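Local coordinates for protein putative S41 protease (Bacteroides fragilis NCTC 9343, PDB 3K50) that is probably a serine peptidase of family S41, with a PDZ-like domain beside its ClpP/crotonase-type catalytic domain, though its substrates are not established, at residues Glu226-Leu239 with Val293-Met307. Sequence-based numbering, arbitrary orientation.
Sequences EFVLDLRYNTGGSL and VYVLTTNATRGAAEM
Strands 226-230 and 293-297 run parallel, joined by backbone bonds in which Y294 N meets F227 O at 2.9 Å, L229 N meets Y294 O, and L296 N meets L229 O. The loops beyond pair too: R302 N donates to N234 O, and T301 OG1 reaches L231 O at 2.8 Å from above the carbonyl plane, while N234 N comes from the opposite face. Threonine suits this place because its hydroxyl also accepts from T298 N and its methyl lies near L231 CB.

Apolar contacts cover both sheet faces. L296 CD1 touches V228 CG1 at 3.7 Å and packs beside the salt bridge in which R232 grips D230 side-on, NE to OD1 at 2.9 Å and NH2 to OD2; Y191 OH also bonds OD2. L231, extended at chi2 (-179°), brings CD1 against V295 CG1 at 3.7 Å. Where 236-239 passes helix 304-312, small A304 lets G237 approach closely, and L239 CD2 packs on CG of selenomethionine M307.

Water 1 links E226 OE1 to Y294 OH, while K187 pairs with OE2; water 2 bridges G237 N to A304 N in the helix's first turn.

The pair lies between strands 187-194 and 317-322, with helix 388-398 over V228 and Y294 and helix 239-249 against L229.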
ATOM      1  N   GLU A 226      16.502 -11.839 -11.005  1.00 32.94           N
ATOM      2  CA  GLU A 226      15.183 -12.235 -10.485  1.00 34.24           C
ATOM      3  C   GLU A 226      14.734 -11.071  -9.595  1.00 30.10           C
ATOM      4  O   GLU A 226      15.561 -10.283  -9.153  1.00 30.18           O
ATOM      5  CB  GLU A 226      15.179 -13.550  -9.678  1.00 34.19           C
ATOM      6  CG  GLU A 226      15.562 -14.806 -10.437  1.00 32.54           C
ATOM      7  CD  GLU A 226      14.556 -15.365 -11.436  1.00 42.01           C
ATOM      8  OE1 GLU A 226      13.330 -15.092 -11.409  1.00 38.16           O
ATOM      9  OE2 GLU A 226      15.007 -16.202 -12.227  1.00 39.49           O
ATOM     10  N   PHE A 227      13.438 -10.979  -9.311  1.00 30.24           N
ATOM     11  CA  PHE A 227      12.926  -9.825  -8.546  1.00 30.04           C
ATOM     12  C   PHE A 227      11.665 -10.136  -7.694  1.00 30.05           C
ATOM     13  O   PHE A 227      10.690 -10.761  -8.132  1.00 29.69           O
ATOM     14  CB  PHE A 227      12.676  -8.657  -9.512  1.00 30.13           C
ATOM     15  CG  PHE A 227      12.661  -7.295  -8.868  1.00 31.27           C
ATOM     16  CD1 PHE A 227      11.548  -6.836  -8.170  1.00 33.68           C
ATOM     17  CD2 PHE A 227      13.733  -6.440  -9.013  1.00 37.85           C
ATOM     18  CE1 PHE A 227      11.536  -5.584  -7.584  1.00 33.62           C
ATOM     19  CE2 PHE A 227      13.721  -5.188  -8.452  1.00 32.50           C
ATOM     20  CZ  PHE A 227      12.646  -4.751  -7.724  1.00 34.23           C
ATOM     21  N   VAL A 228      11.723  -9.692  -6.443  1.00 30.59           N
ATOM     22  CA  VAL A 228      10.614  -9.794  -5.515  1.00 30.32           C
ATOM     23  C   VAL A 228      10.189  -8.354  -5.156  1.00 30.12           C
ATOM     24  O   VAL A 228      10.941  -7.621  -4.500  1.00 27.50           O
ATOM     25  CB  VAL A 228      10.998 -10.546  -4.260  1.00 31.31           C
ATOM     26  CG1 VAL A 228       9.823 -10.595  -3.295  1.00 24.09           C
ATOM     27  CG2 VAL A 228      11.491 -11.948  -4.616  1.00 24.23           C
ATOM     28  N   LEU A 229       9.033  -7.939  -5.662  1.00 32.57           N
ATOM     29  CA  LEU A 229       8.448  -6.623  -5.379  1.00 28.98           C
ATOM     30  C   LEU A 229       7.388  -6.790  -4.251  1.00 28.50           C
ATOM     31  O   LEU A 229       6.330  -7.381  -4.466  1.00 29.27           O
ATOM     32  CB  LEU A 229       7.822  -6.068  -6.650  1.00 30.28           C
ATOM     33  CG  LEU A 229       7.062  -4.739  -6.610  1.00 23.76           C
ATOM     34  CD1 LEU A 229       7.963  -3.580  -6.389  1.00 24.72           C
ATOM     35  CD2 LEU A 229       6.248  -4.563  -7.966  1.00 23.91           C
ATOM     36  N   ASP A 230       7.693  -6.255  -3.064  1.00 29.37           N
ATOM     37  CA  ASP A 230       6.859  -6.408  -1.885  1.00 31.21           C
ATOM     38  C   ASP A 230       5.879  -5.220  -1.792  1.00 29.56           C
ATOM     39  O   ASP A 230       6.245  -4.116  -1.413  1.00 28.82           O
ATOM     40  CB  ASP A 230       7.803  -6.554  -0.659  1.00 31.87           C
ATOM     41  CG  ASP A 230       7.096  -6.958   0.600  1.00 31.59           C
ATOM     42  OD1 ASP A 230       5.856  -6.874   0.661  1.00 26.12           O
ATOM     43  OD2 ASP A 230       7.791  -7.401   1.552  1.00 28.63           O
ATOM     44  N   LEU A 231       4.630  -5.453  -2.220  1.00 29.42           N
ATOM     45  CA  LEU A 231       3.559  -4.466  -2.189  1.00 27.60           C
ATOM     46  C   LEU A 231       2.519  -4.823  -1.113  1.00 30.84           C
ATOM     47  O   LEU A 231       1.371  -4.389  -1.124  1.00 32.64           O
ATOM     48  CB  LEU A 231       2.883  -4.467  -3.549  1.00 30.26           C
ATOM     49  CG  LEU A 231       3.723  -4.135  -4.767  1.00 29.04           C
ATOM     50  CD1 LEU A 231       2.864  -4.144  -6.105  1.00 22.71           C
ATOM     51  CD2 LEU A 231       4.461  -2.794  -4.571  1.00 24.62           C
ATOM     52  N   ARG A 232       2.909  -5.609  -0.142  1.00 31.91           N
ATOM     53  CA  ARG A 232       1.907  -6.126   0.776  1.00 28.95           C
ATOM     54  C   ARG A 232       1.024  -5.133   1.527  1.00 28.54           C
ATOM     55  O   ARG A 232      -0.106  -5.497   1.894  1.00 29.28           O
ATOM     56  CB  ARG A 232       2.537  -7.116   1.780  1.00 29.41           C
ATOM     57  CG  ARG A 232       3.296  -6.490   2.917  1.00 28.47           C
ATOM     58  CD  ARG A 232       3.881  -7.581   3.786  1.00 26.13           C
ATOM     59  NE  ARG A 232       5.067  -8.171   3.187  1.00 28.84           N
ATOM     60  CZ  ARG A 232       5.725  -9.240   3.648  1.00 28.85           C
ATOM     61  NH1 ARG A 232       5.265  -9.948   4.683  1.00 30.33           N
ATOM     62  NH2 ARG A 232       6.830  -9.644   3.007  1.00 27.08           N
ATOM     63  N   TYR A 233       1.545  -3.956   1.833  1.00 25.30           N
ATOM     64  CA  TYR A 233       0.811  -2.969   2.554  1.00 27.49           C
ATOM     65  C   TYR A 233       0.642  -1.732   1.707  1.00 29.01           C
ATOM     66  O   TYR A 233       0.284  -0.690   2.233  1.00 28.95           O
ATOM     67  CB  TYR A 233       1.537  -2.580   3.889  1.00 28.28           C
ATOM     68  CG  TYR A 233       1.790  -3.686   4.841  1.00 25.84           C
ATOM     69  CD1 TYR A 233       0.832  -4.702   5.045  1.00 25.32           C
ATOM     70  CD2 TYR A 233       2.954  -3.688   5.669  1.00 28.44           C
ATOM     71  CE1 TYR A 233       1.092  -5.716   5.884  1.00 28.61           C
ATOM     72  CE2 TYR A 233       3.172  -4.701   6.575  1.00 28.69           C
ATOM     73  CZ  TYR A 233       2.239  -5.708   6.669  1.00 26.20           C
ATOM     74  OH  TYR A 233       2.476  -6.760   7.531  1.00 25.13           O
ATOM     75  N   ASN A 234       0.831  -1.853   0.401  1.00 28.04           N
ATOM     76  CA  ASN A 234       0.744  -0.710  -0.521  1.00 29.48           C
ATOM     77  C   ASN A 234      -0.701  -0.412  -0.992  1.00 30.09           C
ATOM     78  O   ASN A 234      -1.290  -1.149  -1.788  1.00 30.09           O
ATOM     79  CB  ASN A 234       1.670  -0.960  -1.705  1.00 30.69           C
ATOM     80  CG  ASN A 234       1.890   0.287  -2.543  1.00 33.86           C
ATOM     81  OD1 ASN A 234       0.940   1.032  -2.812  1.00 26.52           O
ATOM     82  ND2 ASN A 234       3.140   0.490  -3.008  1.00 30.56           N
ATOM     83  N   THR A 235      -1.270   0.688  -0.486  1.00 32.53           N
ATOM     84  CA  THR A 235      -2.681   1.030  -0.720  1.00 31.54           C
ATOM     85  C   THR A 235      -2.878   1.862  -2.004  1.00 32.34           C
ATOM     86  O   THR A 235      -3.989   2.318  -2.311  1.00 31.24           O
ATOM     87  CB  THR A 235      -3.275   1.782   0.492  1.00 34.44           C
ATOM     88  OG1 THR A 235      -2.702   3.081   0.565  1.00 32.47           O
ATOM     89  CG2 THR A 235      -3.049   1.035   1.824  1.00 32.45           C
ATOM     90  N   GLY A 236      -1.780   2.123  -2.706  1.00 32.24           N
ATOM     91  CA  GLY A 236      -1.833   2.703  -4.041  1.00 33.48           C
ATOM     92  C   GLY A 236      -1.225   4.070  -4.157  1.00 32.51           C
ATOM     93  O   GLY A 236      -0.244   4.418  -3.444  1.00 33.15           O
ATOM     94  N   GLY A 237      -1.830   4.861  -5.042  1.00 30.14           N
ATOM     95  CA  GLY A 237      -1.351   6.212  -5.297  1.00 28.48           C
ATOM     96  C   GLY A 237      -1.346   6.600  -6.767  1.00 31.83           C
ATOM     97  O   GLY A 237      -2.330   6.380  -7.476  1.00 33.60           O
ATOM     98  N   SER A 238      -0.227   7.167  -7.231  1.00 32.44           N
ATOM     99  CA  SER A 238      -0.101   7.751  -8.563  1.00 31.91           C
ATOM    100  C   SER A 238       0.263   6.762  -9.666  1.00 34.86           C
ATOM    101  O   SER A 238       1.198   5.963  -9.514  1.00 30.69           O
ATOM    102  CB  SER A 238       0.967   8.884  -8.517  1.00 35.54           C
ATOM    103  OG  SER A 238       1.665   9.052  -9.770  1.00 43.16           O
ATOM    104  N   LEU A 239      -0.453   6.854 -10.783  1.00 32.74           N
ATOM    105  CA  LEU A 239      -0.206   5.997 -11.918  1.00 37.69           C
ATOM    106  C   LEU A 239       1.079   6.359 -12.628  1.00 37.30           C
ATOM    107  O   LEU A 239       1.652   5.508 -13.268  1.00 39.06           O
ATOM    108  CB  LEU A 239      -1.400   5.966 -12.910  1.00 34.66           C
ATOM    109  CG  LEU A 239      -2.659   5.241 -12.361  1.00 42.90           C
ATOM    110  CD1 LEU A 239      -3.768   5.220 -13.387  1.00 39.24           C
ATOM    111  CD2 LEU A 239      -2.383   3.827 -11.902  1.00 41.46           C
ATOM    112  N   VAL A 293       8.545 -11.681 -12.420  1.00 29.11           N
ATOM    113  CA  VAL A 293       8.556 -10.850 -11.212  1.00 30.67           C
ATOM    114  C   VAL A 293       7.627 -11.544 -10.174  1.00 29.82           C
ATOM    115  O   VAL A 293       6.624 -12.106 -10.541  1.00 28.57           O
ATOM    116  CB  VAL A 293       8.203  -9.375 -11.469  1.00 27.67           C
ATOM    117  CG1 VAL A 293       6.767  -9.228 -12.084  1.00 26.18           C
ATOM    118  CG2 VAL A 293       8.327  -8.583 -10.203  1.00 30.57           C
ATOM    119  N   TYR A 294       8.069 -11.625  -8.927  1.00 29.27           N
ATOM    120  CA  TYR A 294       7.270 -12.159  -7.794  1.00 25.91           C
ATOM    121  C   TYR A 294       6.797 -10.906  -7.042  1.00 27.61           C
ATOM    122  O   TYR A 294       7.609 -10.009  -6.688  1.00 30.77           O
ATOM    123  CB  TYR A 294       8.071 -13.106  -6.898  1.00 23.36           C
ATOM    124  CG  TYR A 294       8.575 -14.317  -7.657  1.00 29.80           C
ATOM    125  CD1 TYR A 294       9.687 -14.229  -8.477  1.00 26.62           C
ATOM    126  CD2 TYR A 294       7.888 -15.535  -7.618  1.00 31.99           C
ATOM    127  CE1 TYR A 294      10.138 -15.337  -9.205  1.00 26.64           C
ATOM    128  CE2 TYR A 294       8.323 -16.634  -8.371  1.00 31.07           C
ATOM    129  CZ  TYR A 294       9.429 -16.514  -9.173  1.00 27.86           C
ATOM    130  OH  TYR A 294       9.882 -17.571  -9.929  1.00 29.22           O
ATOM    131  N   VAL A 295       5.483 -10.826  -6.853  1.00 29.61           N
ATOM    132  CA  VAL A 295       4.818  -9.703  -6.206  1.00 27.36           C
ATOM    133  C   VAL A 295       4.131 -10.225  -4.940  1.00 25.25           C
ATOM    134  O   VAL A 295       3.359 -11.194  -4.988  1.00 27.96           O
ATOM    135  CB  VAL A 295       3.830  -8.993  -7.168  1.00 30.75           C
ATOM    136  CG1 VAL A 295       3.126  -7.784  -6.444  1.00 27.21           C
ATOM    137  CG2 VAL A 295       4.566  -8.498  -8.423  1.00 26.85           C
ATOM    138  N   LEU A 296       4.542  -9.671  -3.800  1.00 28.53           N
ATOM    139  CA  LEU A 296       3.968 -10.025  -2.490  1.00 28.36           C
ATOM    140  C   LEU A 296       2.764  -9.136  -2.165  1.00 26.94           C
ATOM    141  O   LEU A 296       2.872  -7.897  -2.176  1.00 29.45           O
ATOM    142  CB  LEU A 296       5.049  -9.918  -1.419  1.00 26.86           C
ATOM    143  CG  LEU A 296       6.401 -10.569  -1.708  1.00 31.48           C
ATOM    144  CD1 LEU A 296       7.355 -10.505  -0.505  1.00 28.74           C
ATOM    145  CD2 LEU A 296       6.212 -12.024  -2.151  1.00 24.78           C
ATOM    146  N   THR A 297       1.634  -9.773  -1.876  1.00 31.12           N
ATOM    147  CA  THR A 297       0.323  -9.089  -1.742  1.00 31.11           C
ATOM    148  C   THR A 297      -0.478  -9.444  -0.507  1.00 28.24           C
ATOM    149  O   THR A 297      -0.238 -10.471   0.087  1.00 28.51           O
ATOM    150  CB  THR A 297      -0.590  -9.434  -3.002  1.00 35.05           C
ATOM    151  OG1 THR A 297      -0.900 -10.839  -3.050  1.00 29.77           O
ATOM    152  CG2 THR A 297       0.102  -9.069  -4.293  1.00 28.55           C
ATOM    153  N   THR A 298      -1.359  -8.529  -0.078  1.00 26.57           N
ATOM    154  CA  THR A 298      -2.361  -8.821   0.933  1.00 26.76           C
ATOM    155  C   THR A 298      -3.613  -8.086   0.501  1.00 31.85           C
ATOM    156  O   THR A 298      -3.637  -7.425  -0.562  1.00 27.66           O
ATOM    157  CB  THR A 298      -1.989  -8.404   2.378  1.00 34.22           C
ATOM    158  OG1 THR A 298      -1.931  -6.973   2.486  1.00 30.09           O
ATOM    159  CG2 THR A 298      -0.665  -9.078   2.851  1.00 26.24           C
ATOM    160  N   ASN A 299      -4.664  -8.221   1.300  1.00 30.08           N
ATOM    161  CA  ASN A 299      -5.890  -7.481   1.085  1.00 32.78           C
ATOM    162  C   ASN A 299      -5.627  -5.971   1.077  1.00 29.58           C
ATOM    163  O   ASN A 299      -6.420  -5.237   0.551  1.00 32.03           O
ATOM    164  CB  ASN A 299      -6.946  -7.771   2.160  1.00 35.96           C
ATOM    165  CG  ASN A 299      -7.466  -9.228   2.198  1.00 38.62           C
ATOM    166  OD1 ASN A 299      -8.224  -9.518   3.124  1.00 37.73           O
ATOM    167  ND2 ASN A 299      -7.084 -10.138   1.244  1.00 30.16           N
ATOM    168  N   ALA A 300      -4.557  -5.478   1.695  1.00 31.35           N
ATOM    169  CA  ALA A 300      -4.274  -4.056   1.644  1.00 28.97           C
ATOM    170  C   ALA A 300      -3.777  -3.568   0.281  1.00 29.10           C
ATOM    171  O   ALA A 300      -3.815  -2.380   0.032  1.00 29.07           O
ATOM    172  CB  ALA A 300      -3.217  -3.669   2.721  1.00 29.98           C
ATOM    173  N   THR A 301      -3.253  -4.458  -0.563  1.00 29.34           N
ATOM    174  CA  THR A 301      -2.627  -4.125  -1.838  1.00 28.42           C
ATOM    175  C   THR A 301      -3.709  -3.628  -2.753  1.00 29.44           C
ATOM    176  O   THR A 301      -4.610  -4.376  -3.112  1.00 27.52           O
ATOM    177  CB  THR A 301      -1.951  -5.366  -2.432  1.00 28.31           C
ATOM    178  OG1 THR A 301      -1.021  -5.856  -1.489  1.00 30.43           O
ATOM    179  CG2 THR A 301      -1.223  -5.052  -3.738  1.00 26.51           C
ATOM    180  N   ARG A 302      -3.620  -2.366  -3.164  1.00 28.98           N
ATOM    181  CA  ARG A 302      -4.758  -1.737  -3.834  1.00 30.84           C
ATOM    182  C   ARG A 302      -4.427  -0.759  -4.912  1.00 30.46           C
ATOM    183  O   ARG A 302      -3.418  -0.066  -4.857  1.00 29.84           O
ATOM    184  CB  ARG A 302      -5.495  -0.948  -2.727  1.00 30.69           C
ATOM    185  CG  ARG A 302      -6.710  -0.117  -3.135  1.00 35.41           C
ATOM    186  CD  ARG A 302      -7.253   0.620  -1.934  1.00 33.70           C
ATOM    187  NE  ARG A 302      -7.936  -0.260  -1.009  1.00 30.89           N
ATOM    188  CZ  ARG A 302      -9.239  -0.588  -1.056  1.00 33.04           C
ATOM    189  NH1 ARG A 302     -10.056  -0.116  -1.981  1.00 34.11           N
ATOM    190  NH2 ARG A 302      -9.728  -1.398  -0.153  1.00 34.36           N
ATOM    191  N   GLY A 303      -5.333  -0.633  -5.856  1.00 27.53           N
ATOM    192  CA  GLY A 303      -5.267   0.466  -6.818  1.00 28.96           C
ATOM    193  C   GLY A 303      -4.123   0.508  -7.784  1.00 27.97           C
ATOM    194  O   GLY A 303      -3.970  -0.357  -8.636  1.00 31.80           O
ATOM    195  N   ALA A 304      -3.297   1.527  -7.676  1.00 32.57           N
ATOM    196  CA  ALA A 304      -2.092   1.572  -8.484  1.00 27.68           C
ATOM    197  C   ALA A 304      -1.277   0.276  -8.333  1.00 28.57           C
ATOM    198  O   ALA A 304      -0.685  -0.205  -9.308  1.00 28.80           O
ATOM    199  CB  ALA A 304      -1.249   2.833  -8.114  1.00 26.25           C
ATOM    200  N   ALA A 305      -1.245  -0.301  -7.118  1.00 30.63           N
ATOM    201  CA  ALA A 305      -0.485  -1.522  -6.843  1.00 31.99           C
ATOM    202  C   ALA A 305      -1.055  -2.665  -7.705  1.00 30.35           C
ATOM    203  O   ALA A 305      -0.334  -3.466  -8.256  1.00 31.80           O
ATOM    204  CB  ALA A 305      -0.548  -1.866  -5.367  1.00 32.74           C
ATOM    205  N   GLU A 306      -2.356  -2.680  -7.844  1.00 31.08           N
ATOM    206  CA  GLU A 306      -3.064  -3.697  -8.642  1.00 29.27           C
ATOM    207  C   GLU A 306      -2.917  -3.448 -10.131  1.00 30.80           C
ATOM    208  O   GLU A 306      -2.898  -4.392 -10.935  1.00 30.45           O
ATOM    209  CB  GLU A 306      -4.514  -3.744  -8.248  1.00 30.34           C
ATOM    210  CG  GLU A 306      -4.747  -4.251  -6.825  1.00 28.49           C
ATOM    211  CD  GLU A 306      -6.195  -4.195  -6.410  1.00 34.46           C
ATOM    212  OE1 GLU A 306      -6.675  -3.081  -6.038  1.00 29.12           O
ATOM    213  OE2 GLU A 306      -6.843  -5.271  -6.423  1.00 33.78           O
HETATM  214  N   MSE A 307      -2.798  -2.189 -10.489  1.00 31.65           N
HETATM  215  CA  MSE A 307      -2.532  -1.780 -11.890  1.00 31.98           C
HETATM  216  C   MSE A 307      -1.206  -2.323 -12.386  1.00 30.67           C
HETATM  217  O   MSE A 307      -1.099  -2.739 -13.535  1.00 29.39           O
HETATM  218  CB  MSE A 307      -2.565  -0.256 -11.987  1.00 33.38           C
HETATM  219  CG  MSE A 307      -2.211   0.388 -13.373  1.00 35.64           C
HETATM  220 SE   MSE A 307      -0.285   0.342 -13.905  0.75 42.24          SE
HETATM  221  CE  MSE A 307      -0.039   2.023 -15.153  1.00 34.80           C
TER
HETATM  222  O   HOH W   1      11.912 -17.359 -11.544  1.00 28.10           O
HETATM  223  O   HOH W   2      -4.252   3.905  -6.192  1.00 23.49           O